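PDB 3RHG: putative phophotriesterase from Proteus mirabilis, which probably hydrolyses ester bonds as a binuclear zinc amidohydrolase of the phosphotriesterase family. Local coordinates for residues T96-I101 and G132-D137. Residues are numbered along the deposited sequence; the frame is centred on the assembly and turned at random.
Sequences TGSSSI and GKRLAD
Two loops of the phosphotriesterase-family (beta/alpha)8 barrel meet where Arg134 reaches Ser98 and Ser99: the one that leaves strand 89-94 and leads to helix 105-115, and the one that joins helix 128-131 to helix 139-151. The first loop turns at Ser98 in an ST turn, in which Ser98 OG accepts the backbone N-H of Ser100 at 3.0 Å and nearly straight (168°). A serine suits this corner because its short hydroxyl can accept that N-H and also bond to the carboxylate of Glu131; a position anti to its own backbone N (chi1 180°) places OG for both. From a short 3-10 turn, the long side chain of Arg134, bent at chi3, carries its guanidinium across to the serines while the two backbones stay apart, Ser100 CA and Gly132 CA being 9.3 Å from each other. Ser98 OG lies at the edge of the guanidinium, near its plane, 2.9 Å from Arg134 NH1, but the bond is weak because its angle is only 126°. Ser99 OG, placed obliquely, is 3.3 Å from Arg134 NH1 at too poor an angle for a hydrogen bond. The stronger partner is Glu131, whose OE1 forms a salt bridge with Arg134 NH1 and whose OE2 hydrogen-bonds to the hydroxyls of Ser98 and Ser100; this carboxylate thus ties the arginine to the serine turn. Ser98 lies near the metal site, its side chain about 8 Å from that of the zinc ligand Glu166. At the exposed Ser99, a water in the guanidinium plane accepts from Arg134 NH2 at 3.0 Å and from Ser99 N at 3.0 Å.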
# COMPACT_ATOMS: atom_id res chain seq x y z
N THR A 96 20.47 -14.05 0.47
CA THR A 96 21.55 -13.22 1.01
C THR A 96 22.87 -13.92 0.73
O THR A 96 23.33 -14.73 1.54
CB THR A 96 21.36 -13.00 2.53
OG1 THR A 96 19.99 -12.69 2.81
CG2 THR A 96 22.26 -11.85 3.03
N GLY A 97 23.47 -13.64 -0.43
CA GLY A 97 24.53 -14.50 -0.96
C GLY A 97 25.93 -14.13 -0.50
O GLY A 97 26.90 -14.81 -0.85
N SER A 98 26.05 -13.05 0.27
CA SER A 98 27.36 -12.47 0.56
C SER A 98 27.44 -11.96 1.98
O SER A 98 26.44 -11.52 2.56
CB SER A 98 27.61 -11.29 -0.38
OG SER A 98 28.87 -10.71 -0.11
N SER A 99 28.65 -11.98 2.54
CA SER A 99 28.87 -11.31 3.81
C SER A 99 28.60 -9.79 3.71
O SER A 99 28.34 -9.13 4.72
CB SER A 99 30.32 -11.57 4.27
OG SER A 99 31.23 -11.12 3.26
N SER A 100 28.68 -9.23 2.50
CA SER A 100 28.51 -7.77 2.37
C SER A 100 27.11 -7.32 2.77
O SER A 100 26.90 -6.12 3.09
CB SER A 100 28.79 -7.32 0.94
OG SER A 100 27.69 -7.69 0.10
N ILE A 101 26.15 -8.26 2.74
CA ILE A 101 24.77 -7.97 3.13
C ILE A 101 24.30 -8.83 4.33
O ILE A 101 23.09 -9.00 4.59
CB ILE A 101 23.78 -8.01 1.93
CG1 ILE A 101 24.04 -9.19 1.01
CG2 ILE A 101 23.92 -6.71 1.12
CD1 ILE A 101 22.86 -9.45 0.03
N GLY A 132 32.40 -3.38 -3.18
CA GLY A 132 33.65 -2.67 -3.39
C GLY A 132 34.64 -3.45 -4.23
O GLY A 132 34.26 -4.05 -5.27
N LYS A 133 35.89 -3.44 -3.79
CA LYS A 133 36.99 -4.10 -4.49
C LYS A 133 36.83 -5.61 -4.60
O LYS A 133 37.55 -6.24 -5.36
CB LYS A 133 38.35 -3.79 -3.84
CG LYS A 133 38.70 -2.34 -3.73
CD LYS A 133 40.00 -2.21 -2.89
CE LYS A 133 40.50 -0.78 -2.74
NZ LYS A 133 41.12 -0.26 -4.01
N ARG A 134 35.93 -6.21 -3.82
CA ARG A 134 35.72 -7.66 -3.96
C ARG A 134 35.34 -8.04 -5.39
O ARG A 134 35.60 -9.16 -5.81
CB ARG A 134 34.66 -8.19 -2.99
CG ARG A 134 35.02 -8.05 -1.50
CD ARG A 134 33.90 -8.63 -0.65
NE ARG A 134 33.97 -10.09 -0.56
CZ ARG A 134 32.96 -10.89 -0.21
NH1 ARG A 134 31.76 -10.39 0.07
NH2 ARG A 134 33.17 -12.19 -0.15
N LEU A 135 34.72 -7.13 -6.13
CA LEU A 135 34.30 -7.42 -7.51
C LEU A 135 35.45 -7.30 -8.53
O LEU A 135 35.30 -7.67 -9.70
CB LEU A 135 33.14 -6.50 -7.94
CG LEU A 135 31.86 -6.53 -7.07
CD1 LEU A 135 30.76 -5.77 -7.81
CD2 LEU A 135 31.37 -7.96 -6.74
N ALA A 136 36.57 -6.73 -8.10
CA ALA A 136 37.76 -6.60 -8.96
C ALA A 136 38.69 -7.83 -8.89
O ALA A 136 39.75 -7.85 -9.54
CB ALA A 136 38.53 -5.33 -8.62
N ASP A 137 38.31 -8.83 -8.10
CA ASP A 137 39.13 -10.03 -8.00
C ASP A 137 39.10 -10.79 -9.33
O ASP A 137 38.23 -10.54 -10.18
CB ASP A 137 38.62 -10.96 -6.89
CG ASP A 137 39.00 -10.50 -5.49
OD1 ASP A 137 39.87 -9.61 -5.35
OD2 ASP A 137 38.40 -11.03 -4.53
O HOH W 1 30.73 -13.48 1.07